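Local coordinates for protein sulfatase (PDB 6USS) that probably hydrolyses aryl sulfate esters with the help of a bound calcium ion, as a gut bacterial member of the sulfatase family, at residues A286-L291 against G331-K336; A351-V356 against I469-N474; K376-E381 against I405-L410. The protein carries 1 engineered substitution. All blocks are in the same frame, centred on the assembly; numbering follows the deposited sequence.

In the fold
From the N terminus, interaction 1 comes first. It closes a loop from helix 283-308, through strand 315-321, to the segment 331-336. Interaction 2 opens next, at 351-356, just before strand 357-363 of the main mixed sheet. It closes only at 469-474, beyond the four-stranded antiparallel sheet. Interaction 3 is nested inside that loop and joins 376-381 at strand 378-379 to 405-410 at the start of helix 408-412. Interactions 1 and 3 lie on opposite sides of the chain's centre, their centres about 32 Å apart. Interaction 1 thus ties a helix to a loop, interaction 2 joins parts flanking the two sheets, and interaction 3 packs a helix start on an edge of the main sheet.

Interaction 1 (A286-L291 against G331-K336); sequences AAYAAL and GWRDGK
Tyr288 lays its phenol ring under the flat guanidinium group of Arg333. The planes are only 14° apart and their centres are 3.6 Å apart, so this is a true stack. It is also a cation-pi contact. Arg333 CZ sits over the ring face, 20° off the normal. The closest atoms are Tyr288 CE2 and Arg333 NH1, 3.3 Å apart. NH1 is displaced toward the rim of the ring, on the side of the hydroxyl. NE lies at the other end, 3.8 Å from Tyr288 CG. The aliphatic part joins in as well: Arg333 CD makes a CH-pi contact with the same ring, 4.2 Å from its centroid. The arginine chain bends at chi2 (-68°) and again at chi3. These turns fold the guanidinium back over the tyrosine.

The contact joins helix 283-308 to the loop that follows strand 315-321 in the sulfatase fold. It lies near the calcium site. The side chain of Tyr288 is about 6 Å from that of Asp43, a calcium ligand, and about 10 Å from the ion itself. Tyr288 does not belong to the set of metal ligands.

Both polar ends are held from outside the pair. Arg333 NE forms a salt bridge with Glu285 OE2, one helical turn before Tyr288. The same carboxylate oxygen accepts from the backbone N of Asp334, so the loop is gripped at two successive residues. The hydroxyl of Tyr288 is hydrogen-bonded to Asp48 OD2.

Interaction 2 (A351-V356 against I469-N474); sequences AYEGGV and IGEKNN
Ile469 meets Glu353 at the start of the segment 469-474, where its carbonyl O lies 4.2 Å from Glu353 CG. The chain turns through Gly470, and Glu471 then makes the main approach from this segment. Its backbone is in the left-handed helical region. Its side chain is extended beyond CG and reaches the turn at 352-353 carboxylate first.

Glu471 OE2 accepts a short hydrogen bond from the backbone N of Glu353, 2.6 Å long and nearly straight at 167°. The N-H comes from the syn side and is 22° out of the carboxylate plane. The same oxygen lies 3.2 Å from Tyr352 CB and 3.4 Å from Glu353 CG.

The two carboxylates stand almost perpendicular. Their nearest oxygens, Glu353 OE2 and Glu471 OE1, are 4.3 Å apart. Lys450 NZ forms salt bridges with both of these oxygens and would be expected to offset their like charges. Glu353 OE1 is held in turn by Arg357 and Tyr83.

The backbone O of Glu471 accepts from a water at 3.1 Å. This water also donates to Tyr352 OH, so it bridges the segments. The tyrosine hydroxyl has a further hydrogen bond to Glu461. Farther on, Asn474 OD1 takes the backbone N of Leu462 and fastens the segment to strand 460-464.

The contact lies away from the annotated sites. A buried carboxylate grips the backbone N-H of Glu353, at the weakly bonded helical turn around 353-356. The arrangement links the sulfatase-family core to the region of the C-terminal antiparallel sheet, as in the two-sheet architecture of arylsulfatases.

Interaction 3 (K376-E381 against I405-L410); sequences KYLIIE and ISFIPL
Leu378 pushes its CD2 methyl against the ring of Phe407. That methyl lies 3.8 Å from Phe407 CD2 and 3.9 Å from Phe407 CB, near the root of the ring. Both CB atoms point across the gap, and both CG atoms sit between the backbone N and the carbonyl carbon (chi1 58° in Leu378, 49° in Phe407), which brings methyl and ring together. The methyl approaches the ring obliquely. The same methyl also comes within 4.3 Å of Leu410 CD1, a looser apolar contact. Leu410 also receives the lysine stem. Its CD2 methyl is 3.6 Å from Lys376 CB and 3.6 Å from Lys376 CG. The lysine chain crosses the leucine at about a right angle. It bends at chi2 (-51°), and its ammonium end leads away to a long, weak ion pair with Asp416. No hydrogen bond joins the two segments, so the contact between them rests on hydrophobic packing.

Lys376 and Leu378 point to the same side of the chain, and Tyr377 between them points away, as expected of an extended strand. Strand 378-379 runs parallel to strand 77-83 in the large mixed sheet of the sulfatase fold. Helix 408-412 starts against this part of the sheet, with Phe407 at its N-cap position.

The next shell fixes both partners. Leu378 is bonded through its backbone to Tyr83, and its side chain also touches Phe79 and Ala82. Phe79 reaches Leu410 too. The ring of Phe407 packs edge-to-face with Phe383 of helix 383-390, and its backbone N bonds to Ser386 OG. Before it, Ser406 forms an ST turn: its OG accepts the backbone N of Ile408 at 3.3 Å. That hydroxyl is also hydrogen-bonded to Glu389, which ties the start of helix 408-412 to helix 383-390.

Interaction 1 (A286-L291 against G331-K336)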
ATOM      1  N   ALA A 286     -36.753   8.926  12.063  1.00 18.65           N
ATOM      2  CA  ALA A 286     -35.860   9.108  13.201  1.00 22.52           C
ATOM      3  C   ALA A 286     -34.556   8.334  13.012  1.00 25.07           C
ATOM      4  O   ALA A 286     -33.484   8.823  13.381  1.00 23.47           O
ATOM      5  CB  ALA A 286     -36.547   8.688  14.498  1.00 23.50           C
ATOM      6  N   ALA A 287     -34.618   7.127  12.435  1.00 19.81           N
ATOM      7  CA  ALA A 287     -33.382   6.398  12.164  1.00 20.18           C
ATOM      8  C   ALA A 287     -32.543   7.099  11.091  1.00 24.21           C
ATOM      9  O   ALA A 287     -31.308   7.142  11.191  1.00 21.11           O
ATOM     10  CB  ALA A 287     -33.683   4.954  11.764  1.00 14.55           C
ATOM     11  N   TYR A 288     -33.181   7.651  10.055  1.00 19.70           N
ATOM     12  CA  TYR A 288     -32.413   8.383   9.053  1.00 20.65           C
ATOM     13  C   TYR A 288     -31.727   9.590   9.685  1.00 21.12           C
ATOM     14  O   TYR A 288     -30.512   9.775   9.544  1.00 25.78           O
ATOM     15  CB  TYR A 288     -33.315   8.810   7.887  1.00 20.45           C
ATOM     16  CG  TYR A 288     -32.585   9.095   6.573  1.00 23.46           C
ATOM     17  CD1 TYR A 288     -31.920   8.081   5.878  1.00 23.21           C
ATOM     18  CD2 TYR A 288     -32.580  10.372   6.018  1.00 18.39           C
ATOM     19  CE1 TYR A 288     -31.255   8.340   4.667  1.00 18.41           C
ATOM     20  CE2 TYR A 288     -31.924  10.637   4.815  1.00 21.11           C
ATOM     21  CZ  TYR A 288     -31.261   9.617   4.148  1.00 21.29           C
ATOM     22  OH  TYR A 288     -30.617   9.887   2.963  1.00 19.00           O
ATOM     23  N   ALA A 289     -32.494  10.411  10.409  1.00 18.11           N
ATOM     24  CA  ALA A 289     -31.934  11.576  11.093  1.00 19.43           C
ATOM     25  C   ALA A 289     -30.756  11.195  11.979  1.00 22.67           C
ATOM     26  O   ALA A 289     -29.766  11.936  12.065  1.00 21.00           O
ATOM     27  CB  ALA A 289     -33.016  12.258  11.929  1.00 18.58           C
ATOM     28  N   ALA A 290     -30.845  10.034  12.638  1.00 18.76           N
ATOM     29  CA  ALA A 290     -29.779   9.596  13.523  1.00 16.14           C
ATOM     30  C   ALA A 290     -28.528   9.204  12.736  1.00 19.52           C
ATOM     31  O   ALA A 290     -27.404   9.471  13.183  1.00 17.87           O
ATOM     32  CB  ALA A 290     -30.277   8.448  14.398  1.00 15.33           C
ATOM     33  N   LEU A 291     -28.693   8.592  11.554  1.00 18.13           N
ATOM     34  CA  LEU A 291     -27.538   8.339  10.690  1.00 17.79           C
ATOM     35  C   LEU A 291     -26.876   9.646  10.278  1.00 18.81           C
ATOM     36  O   LEU A 291     -25.646   9.760  10.284  1.00 15.02           O
ATOM     37  CB  LEU A 291     -27.952   7.562   9.444  1.00 14.32           C
ATOM     38  CG  LEU A 291     -28.303   6.095   9.630  1.00 20.76           C
ATOM     39  CD1 LEU A 291     -28.264   5.322   8.280  1.00 16.21           C
ATOM     40  CD2 LEU A 291     -27.375   5.491  10.664  1.00 17.58           C
ATOM     41  N   GLY A 331     -40.111   1.163   2.302  1.00 18.58           N
ATOM     42  CA  GLY A 331     -39.681   0.439   3.485  1.00 19.24           C
ATOM     43  C   GLY A 331     -38.535   1.086   4.246  1.00 18.68           C
ATOM     44  O   GLY A 331     -38.260   0.680   5.378  1.00 22.39           O
ATOM     45  N   TRP A 332     -37.863   2.077   3.672  1.00 18.21           N
ATOM     46  CA  TRP A 332     -36.833   2.784   4.414  1.00 19.83           C
ATOM     47  C   TRP A 332     -37.188   4.226   4.730  1.00 22.18           C
ATOM     48  O   TRP A 332     -36.678   4.765   5.715  1.00 20.37           O
ATOM     49  CB  TRP A 332     -35.501   2.752   3.658  1.00 13.49           C
ATOM     50  CG  TRP A 332     -34.854   1.404   3.653  1.00 17.58           C
ATOM     51  CD1 TRP A 332     -34.488   0.671   2.555  1.00 16.56           C
ATOM     52  CD2 TRP A 332     -34.478   0.619   4.804  1.00 17.58           C
ATOM     53  NE1 TRP A 332     -33.900  -0.519   2.950  1.00 17.97           N
ATOM     54  CE2 TRP A 332     -33.890  -0.578   4.321  1.00 15.86           C
ATOM     55  CE3 TRP A 332     -34.580   0.809   6.189  1.00 11.53           C
ATOM     56  CZ2 TRP A 332     -33.408  -1.575   5.175  1.00 14.76           C
ATOM     57  CZ3 TRP A 332     -34.101  -0.183   7.039  1.00 11.99           C
ATOM     58  CH2 TRP A 332     -33.522  -1.361   6.526  1.00 15.79           C
ATOM     59  N   ARG A 333     -38.052   4.861   3.941  1.00 19.44           N
ATOM     60  CA  ARG A 333     -38.342   6.278   4.127  1.00 21.53           C
ATOM     61  C   ARG A 333     -39.843   6.513   4.109  1.00 23.27           C
ATOM     62  O   ARG A 333     -40.574   5.883   3.335  1.00 19.68           O
ATOM     63  CB  ARG A 333     -37.677   7.150   3.044  1.00 20.10           C
ATOM     64  CG  ARG A 333     -36.176   6.908   2.847  1.00 19.50           C
ATOM     65  CD  ARG A 333     -35.365   7.360   4.052  1.00 18.94           C
ATOM     66  NE  ARG A 333     -35.650   8.744   4.423  1.00 19.31           N
ATOM     67  CZ  ARG A 333     -35.165   9.819   3.800  1.00 22.14           C
ATOM     68  NH1 ARG A 333     -34.345   9.697   2.754  1.00 21.22           N
ATOM     69  NH2 ARG A 333     -35.504  11.029   4.238  1.00 23.99           N
ATOM     70  N   ASP A 334     -40.295   7.414   4.984  1.00 21.71           N
ATOM     71  CA  ASP A 334     -41.657   7.920   4.970  1.00 22.98           C
ATOM     72  C   ASP A 334     -41.690   9.229   4.184  1.00 23.53           C
ATOM     73  O   ASP A 334     -40.667   9.711   3.683  1.00 20.45           O
ATOM     74  CB  ASP A 334     -42.191   8.102   6.393  1.00 24.45           C
ATOM     75  CG  ASP A 334     -42.543   6.773   7.067  1.00 29.69           C
ATOM     76  OD1 ASP A 334     -43.144   5.894   6.403  1.00 29.93           O
ATOM     77  OD2 ASP A 334     -42.218   6.600   8.259  1.00 28.13           O
ATOM     78  N   GLY A 335     -42.885   9.807   4.077  1.00 22.10           N
ATOM     79  CA  GLY A 335     -43.136  10.917   3.182  1.00 18.08           C
ATOM     80  C   GLY A 335     -43.476  10.460   1.771  1.00 24.52           C
ATOM     81  O   GLY A 335     -43.251   9.314   1.380  1.00 20.80           O
ATOM     82  N   LYS A 336     -44.037  11.390   0.995  1.00 21.00           N
ATOM     83  CA  LYS A 336     -44.436  11.090  -0.376  1.00 25.70           C
ATOM     84  C   LYS A 336     -43.256  10.512  -1.144  1.00 27.98           C
ATOM     85  O   LYS A 336     -42.182  11.118  -1.210  1.00 29.19           O
ATOM     86  CB  LYS A 336     -44.960  12.357  -1.055  1.00 27.56           C
ATOM     87  CG  LYS A 336     -45.378  12.185  -2.502  1.00 33.50           C
ATOM     88  CD  LYS A 336     -46.451  13.207  -2.892  1.00 34.28           C
ATOM     89  CE  LYS A 336     -46.110  13.927  -4.207  1.00 36.72           C
ATOM     90  NZ  LYS A 336     -46.092  13.018  -5.398  1.00 36.15           N
TER

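Interaction 2 (A351-V356 against I469-N474)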
ATOM      1  N   ALA A 351     -31.695  10.718 -12.974  1.00 17.75           N
ATOM      2  CA  ALA A 351     -30.970  11.802 -13.613  1.00 19.40           C
ATOM      3  C   ALA A 351     -31.508  13.167 -13.205  1.00 22.08           C
ATOM      4  O   ALA A 351     -30.877  14.184 -13.524  1.00 19.51           O
ATOM      5  CB  ALA A 351     -31.013  11.634 -15.133  1.00 20.64           C
ATOM      6  N   TYR A 352     -32.647  13.206 -12.506  1.00 17.39           N
ATOM      7  CA  TYR A 352     -33.162  14.441 -11.937  1.00 16.20           C
ATOM      8  C   TYR A 352     -32.193  14.984 -10.884  1.00 20.32           C
ATOM      9  O   TYR A 352     -31.288  14.285 -10.415  1.00 22.76           O
ATOM     10  CB  TYR A 352     -34.544  14.199 -11.321  1.00 19.86           C
ATOM     11  CG  TYR A 352     -35.641  14.001 -12.347  1.00 21.20           C
ATOM     12  CD1 TYR A 352     -35.427  14.342 -13.676  1.00 22.47           C
ATOM     13  CD2 TYR A 352     -36.879  13.454 -11.998  1.00 20.45           C
ATOM     14  CE1 TYR A 352     -36.410  14.158 -14.638  1.00 20.87           C
ATOM     15  CE2 TYR A 352     -37.874  13.272 -12.954  1.00 18.85           C
ATOM     16  CZ  TYR A 352     -37.628  13.631 -14.276  1.00 23.01           C
ATOM     17  OH  TYR A 352     -38.586  13.467 -15.252  1.00 21.96           O
ATOM     18  N   GLU A 353     -32.397  16.253 -10.492  1.00 22.52           N
ATOM     19  CA  GLU A 353     -31.480  16.895  -9.542  1.00 18.55           C
ATOM     20  C   GLU A 353     -31.415  16.151  -8.214  1.00 19.66           C
ATOM     21  O   GLU A 353     -30.388  16.195  -7.524  1.00 19.81           O
ATOM     22  CB  GLU A 353     -31.893  18.343  -9.297  1.00 18.07           C
ATOM     23  CG  GLU A 353     -31.849  19.213 -10.542  1.00 19.79           C
ATOM     24  CD  GLU A 353     -30.423  19.593 -10.947  1.00 23.41           C
ATOM     25  OE1 GLU A 353     -29.840  20.520 -10.323  1.00 23.53           O
ATOM     26  OE2 GLU A 353     -29.894  18.959 -11.887  1.00 18.88           O
ATOM     27  N   GLY A 354     -32.499  15.475  -7.833  1.00 19.44           N
ATOM     28  CA  GLY A 354     -32.496  14.728  -6.591  1.00 20.26           C
ATOM     29  C   GLY A 354     -31.483  13.601  -6.588  1.00 23.44           C
ATOM     30  O   GLY A 354     -31.023  13.185  -5.521  1.00 20.91           O
ATOM     31  N   GLY A 355     -31.118  13.096  -7.773  1.00 19.39           N
ATOM     32  CA  GLY A 355     -30.128  12.043  -7.879  1.00 18.22           C
ATOM     33  C   GLY A 355     -28.689  12.516  -7.975  1.00 20.48           C
ATOM     34  O   GLY A 355     -27.770  11.730  -7.725  1.00 20.48           O
ATOM     35  N   VAL A 356     -28.462  13.780  -8.337  1.00 19.94           N
ATOM     36  CA  VAL A 356     -27.117  14.225  -8.699  1.00 19.48           C
ATOM     37  C   VAL A 356     -26.668  15.503  -7.995  1.00 22.33           C
ATOM     38  O   VAL A 356     -25.452  15.765  -7.933  1.00 22.22           O
ATOM     39  CB  VAL A 356     -26.990  14.390 -10.232  1.00 18.65           C
ATOM     40  CG1 VAL A 356     -27.129  13.046 -10.921  1.00 14.84           C
ATOM     41  CG2 VAL A 356     -28.016  15.395 -10.761  1.00 16.71           C
ATOM     42  N   ILE A 469     -36.469  24.224 -10.168  1.00 17.15           N
ATOM     43  CA  ILE A 469     -35.525  23.386  -9.438  1.00 24.61           C
ATOM     44  C   ILE A 469     -36.097  21.992  -9.224  1.00 23.07           C
ATOM     45  O   ILE A 469     -35.346  21.013  -9.165  1.00 21.31           O
ATOM     46  CB  ILE A 469     -35.121  24.063  -8.113  1.00 24.36           C
ATOM     47  CG1 ILE A 469     -33.800  23.511  -7.604  1.00 22.66           C
ATOM     48  CG2 ILE A 469     -36.209  23.903  -7.043  1.00 28.32           C
ATOM     49  CD1 ILE A 469     -33.474  23.988  -6.197  1.00 26.77           C
ATOM     50  N   GLY A 470     -37.429  21.870  -9.151  1.00 23.55           N
ATOM     51  CA  GLY A 470     -38.084  20.592  -8.966  1.00 16.83           C
ATOM     52  C   GLY A 470     -38.273  19.786 -10.222  1.00 19.29           C
ATOM     53  O   GLY A 470     -38.821  18.680 -10.168  1.00 20.06           O
ATOM     54  N   GLU A 471     -37.824  20.315 -11.361  1.00 19.27           N
ATOM     55  CA  GLU A 471     -37.980  19.667 -12.666  1.00 24.11           C
ATOM     56  C   GLU A 471     -39.426  19.204 -12.889  1.00 22.60           C
ATOM     57  O   GLU A 471     -39.702  18.049 -13.219  1.00 22.84           O
ATOM     58  CB  GLU A 471     -36.968  18.532 -12.818  1.00 17.93           C
ATOM     59  CG  GLU A 471     -35.548  19.078 -12.921  1.00 19.95           C
ATOM     60  CD  GLU A 471     -34.473  18.017 -12.777  1.00 23.54           C
ATOM     61  OE1 GLU A 471     -33.646  17.856 -13.709  1.00 18.73           O
ATOM     62  OE2 GLU A 471     -34.446  17.357 -11.716  1.00 23.57           O
ATOM     63  N   LYS A 472     -40.359  20.143 -12.693  1.00 20.26           N
ATOM     64  CA  LYS A 472     -41.786  19.890 -12.847  1.00 24.89           C
ATOM     65  C   LYS A 472     -42.309  20.212 -14.240  1.00 29.56           C
ATOM     66  O   LYS A 472     -43.391  19.730 -14.597  1.00 27.32           O
ATOM     67  CB  LYS A 472     -42.603  20.718 -11.843  1.00 23.65           C
ATOM     68  CG  LYS A 472     -42.405  20.392 -10.373  1.00 33.24           C
ATOM     69  CD  LYS A 472     -43.144  21.428  -9.526  1.00 38.69           C
ATOM     70  CE  LYS A 472     -42.430  21.716  -8.214  1.00 47.74           C
ATOM     71  NZ  LYS A 472     -43.187  21.185  -7.044  1.00 51.43           N
ATOM     72  N   ASN A 473     -41.578  21.015 -15.027  1.00 28.86           N
ATOM     73  CA  ASN A 473     -42.081  21.559 -16.290  1.00 26.83           C
ATOM     74  C   ASN A 473     -41.150  21.263 -17.472  1.00 29.68           C
ATOM     75  O   ASN A 473     -40.211  22.020 -17.756  1.00 25.29           O
ATOM     76  CB  ASN A 473     -42.325  23.056 -16.167  1.00 29.23           C
ATOM     77  CG  ASN A 473     -43.143  23.590 -17.327  1.00 39.67           C
ATOM     78  OD1 ASN A 473     -43.757  22.818 -18.087  1.00 42.18           O
ATOM     79  ND2 ASN A 473     -43.172  24.912 -17.468  1.00 42.18           N
ATOM     80  N   ASN A 474     -41.435  20.174 -18.186  1.00 31.07           N
ATOM     81  CA  ASN A 474     -40.706  19.838 -19.403  1.00 24.91           C
ATOM     82  C   ASN A 474     -40.995  20.883 -20.478  1.00 23.45           C
ATOM     83  O   ASN A 474     -42.147  21.061 -20.888  1.00 27.75           O
ATOM     84  CB  ASN A 474     -41.127  18.443 -19.859  1.00 24.21           C
ATOM     85  CG  ASN A 474     -40.440  17.994 -21.126  1.00 23.99           C
ATOM     86  OD1 ASN A 474     -39.510  18.642 -21.616  1.00 25.61           O
ATOM     87  ND2 ASN A 474     -40.881  16.858 -21.654  1.00 18.45           N
TER
HETATM   88  O   HOH W   1     -40.951  15.486 -14.536  1.00 22.33           O

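Interaction 3 (K376-E381 against I405-L410)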
ATOM      1  N   LYS A 376     -21.806  28.582  -9.065  1.00 18.22           N
ATOM      2  CA  LYS A 376     -21.315  28.008 -10.314  1.00 23.34           C
ATOM      3  C   LYS A 376     -21.259  26.488 -10.221  1.00 19.54           C
ATOM      4  O   LYS A 376     -20.893  25.925  -9.187  1.00 18.94           O
ATOM      5  CB  LYS A 376     -19.932  28.567 -10.658  1.00 24.79           C
ATOM      6  CG  LYS A 376     -19.862  30.103 -10.637  1.00 25.91           C
ATOM      7  CD  LYS A 376     -20.983  30.681 -11.477  1.00 27.80           C
ATOM      8  CE  LYS A 376     -20.826  32.170 -11.720  1.00 27.91           C
ATOM      9  NZ  LYS A 376     -21.639  32.504 -12.937  1.00 44.81           N
ATOM     10  N   TYR A 377     -21.621  25.812 -11.302  1.00 16.85           N
ATOM     11  CA  TYR A 377     -21.721  24.367 -11.201  1.00 18.08           C
ATOM     12  C   TYR A 377     -20.380  23.693 -11.466  1.00 21.13           C
ATOM     13  O   TYR A 377     -19.525  24.212 -12.189  1.00 19.37           O
ATOM     14  CB  TYR A 377     -22.806  23.801 -12.126  1.00 19.10           C
ATOM     15  CG  TYR A 377     -22.769  24.125 -13.617  1.00 23.49           C
ATOM     16  CD1 TYR A 377     -21.685  23.775 -14.418  1.00 24.06           C
ATOM     17  CD2 TYR A 377     -23.878  24.704 -14.242  1.00 24.36           C
ATOM     18  CE1 TYR A 377     -21.686  24.035 -15.797  1.00 23.31           C
ATOM     19  CE2 TYR A 377     -23.884  24.977 -15.612  1.00 20.78           C
ATOM     20  CZ  TYR A 377     -22.786  24.637 -16.383  1.00 22.61           C
ATOM     21  OH  TYR A 377     -22.792  24.894 -17.744  1.00 23.70           O
ATOM     22  N   LEU A 378     -20.198  22.535 -10.830  1.00 20.92           N
ATOM     23  CA  LEU A 378     -19.034  21.691 -11.031  1.00 19.63           C
ATOM     24  C   LEU A 378     -19.472  20.238 -10.905  1.00 20.29           C
ATOM     25  O   LEU A 378     -20.555  19.941 -10.392  1.00 17.71           O
ATOM     26  CB  LEU A 378     -17.928  22.030 -10.028  1.00 16.09           C
ATOM     27  CG  LEU A 378     -18.318  21.920  -8.551  1.00 17.88           C
ATOM     28  CD1 LEU A 378     -18.211  20.482  -8.004  1.00 15.66           C
ATOM     29  CD2 LEU A 378     -17.458  22.865  -7.730  1.00 15.85           C
ATOM     30  N   ILE A 379     -18.605  19.327 -11.350  1.00 16.94           N
ATOM     31  CA  ILE A 379     -18.926  17.908 -11.357  1.00 17.63           C
ATOM     32  C   ILE A 379     -17.769  17.106 -10.755  1.00 15.97           C
ATOM     33  O   ILE A 379     -16.613  17.518 -10.801  1.00 16.87           O
ATOM     34  CB  ILE A 379     -19.259  17.430 -12.782  1.00 17.93           C
ATOM     35  CG1 ILE A 379     -19.720  15.974 -12.780  1.00 12.89           C
ATOM     36  CG2 ILE A 379     -18.071  17.693 -13.727  1.00 17.17           C
ATOM     37  CD1 ILE A 379     -20.915  15.735 -13.671  1.00 17.62           C
ATOM     38  N   ILE A 380     -18.106  15.925 -10.215  1.00 13.68           N
ATOM     39  CA  ILE A 380     -17.215  15.141  -9.354  1.00 12.34           C
ATOM     40  C   ILE A 380     -15.837  14.897  -9.985  1.00 15.05           C
ATOM     41  O   ILE A 380     -14.815  14.991  -9.300  1.00 15.62           O
ATOM     42  CB  ILE A 380     -17.912  13.821  -8.950  1.00 14.72           C
ATOM     43  CG1 ILE A 380     -17.012  12.952  -8.065  1.00 15.19           C
ATOM     44  CG2 ILE A 380     -18.366  13.031 -10.174  1.00 15.34           C
ATOM     45  CD1 ILE A 380     -16.738  13.534  -6.722  1.00 12.43           C
ATOM     46  N   GLU A 381     -15.764  14.599 -11.289  1.00 15.22           N
ATOM     47  CA  GLU A 381     -14.439  14.390 -11.888  1.00 16.96           C
ATOM     48  C   GLU A 381     -13.531  15.606 -11.749  1.00 17.03           C
ATOM     49  O   GLU A 381     -12.311  15.460 -11.877  1.00 16.22           O
ATOM     50  CB  GLU A 381     -14.524  14.015 -13.376  1.00 15.48           C
ATOM     51  CG  GLU A 381     -15.214  15.033 -14.251  1.00 13.60           C
ATOM     52  CD  GLU A 381     -16.607  14.560 -14.673  1.00 20.16           C
ATOM     53  OE1 GLU A 381     -16.997  14.828 -15.838  1.00 19.32           O
ATOM     54  OE2 GLU A 381     -17.305  13.918 -13.838  1.00 16.37           O
ATOM     55  N   ILE A 405     -12.318  19.508 -14.572  1.00 20.33           N
ATOM     56  CA  ILE A 405     -11.801  20.867 -14.708  1.00 20.88           C
ATOM     57  C   ILE A 405     -11.635  21.442 -13.308  1.00 19.36           C
ATOM     58  O   ILE A 405     -12.588  21.443 -12.521  1.00 19.41           O
ATOM     59  CB  ILE A 405     -12.740  21.763 -15.543  1.00 20.97           C
ATOM     60  CG1 ILE A 405     -13.009  21.166 -16.923  1.00 21.97           C
ATOM     61  CG2 ILE A 405     -12.129  23.131 -15.704  1.00 18.83           C
ATOM     62  CD1 ILE A 405     -11.764  21.079 -17.796  1.00 24.70           C
ATOM     63  N   SER A 406     -10.438  21.927 -13.003  1.00 17.96           N
ATOM     64  CA  SER A 406     -10.176  22.477 -11.678  1.00 19.04           C
ATOM     65  C   SER A 406     -11.198  23.548 -11.310  1.00 22.18           C
ATOM     66  O   SER A 406     -11.542  24.403 -12.132  1.00 24.99           O
ATOM     67  CB  SER A 406      -8.774  23.054 -11.621  1.00 14.37           C
ATOM     68  OG  SER A 406      -8.502  23.471 -10.309  1.00 19.81           O
ATOM     69  N   PHE A 407     -11.727  23.472 -10.086  1.00 14.80           N
ATOM     70  CA  PHE A 407     -12.593  24.516  -9.572  1.00 13.69           C
ATOM     71  C   PHE A 407     -11.861  25.425  -8.596  1.00 20.20           C
ATOM     72  O   PHE A 407     -12.503  26.214  -7.897  1.00 19.32           O
ATOM     73  CB  PHE A 407     -13.859  23.935  -8.922  1.00 17.40           C
ATOM     74  CG  PHE A 407     -13.622  22.808  -7.927  1.00 18.64           C
ATOM     75  CD1 PHE A 407     -13.130  23.069  -6.650  1.00 16.64           C
ATOM     76  CD2 PHE A 407     -13.958  21.495  -8.249  1.00 16.64           C
ATOM     77  CE1 PHE A 407     -12.922  22.036  -5.722  1.00 12.92           C
ATOM     78  CE2 PHE A 407     -13.758  20.450  -7.321  1.00 18.95           C
ATOM     79  CZ  PHE A 407     -13.240  20.725  -6.053  1.00 13.79           C
ATOM     80  N   ILE A 408     -10.534  25.340  -8.545  1.00 17.61           N
ATOM     81  CA  ILE A 408      -9.728  26.250  -7.733  1.00 20.02           C
ATOM     82  C   ILE A 408     -10.053  27.696  -8.114  1.00 19.91           C
ATOM     83  O   ILE A 408     -10.082  28.566  -7.225  1.00 19.86           O
ATOM     84  CB  ILE A 408      -8.222  25.944  -7.872  1.00 22.54           C
ATOM     85  CG1 ILE A 408      -7.782  24.814  -6.943  1.00 17.34           C
ATOM     86  CG2 ILE A 408      -7.382  27.132  -7.453  1.00 18.02           C
ATOM     87  CD1 ILE A 408      -8.710  23.648  -6.869  1.00 23.26           C
ATOM     88  N   PRO A 409     -10.302  28.027  -9.389  1.00 19.73           N
ATOM     89  CA  PRO A 409     -10.723  29.409  -9.692  1.00 22.39           C
ATOM     90  C   PRO A 409     -12.038  29.802  -9.041  1.00 21.64           C
ATOM     91  O   PRO A 409     -12.257  30.999  -8.819  1.00 24.21           O
ATOM     92  CB  PRO A 409     -10.811  29.437 -11.227  1.00 18.04           C
ATOM     93  CG  PRO A 409      -9.819  28.455 -11.655  1.00 21.29           C
ATOM     94  CD  PRO A 409      -9.874  27.331 -10.622  1.00 20.71           C
ATOM     95  N   LEU A 410     -12.923  28.852  -8.723  1.00 22.35           N
ATOM     96  CA  LEU A 410     -14.098  29.214  -7.939  1.00 17.89           C
ATOM     97  C   LEU A 410     -13.730  29.432  -6.482  1.00 14.49           C
ATOM     98  O   LEU A 410     -14.268  30.334  -5.832  1.00 18.81           O
ATOM     99  CB  LEU A 410     -15.178  28.142  -8.064  1.00 17.91           C
ATOM    100  CG  LEU A 410     -15.649  27.881  -9.493  1.00 18.21           C
ATOM    101  CD1 LEU A 410     -16.468  26.594  -9.580  1.00 15.20           C
ATOM    102  CD2 LEU A 410     -16.435  29.074 -10.004  1.00 15.59           C
TER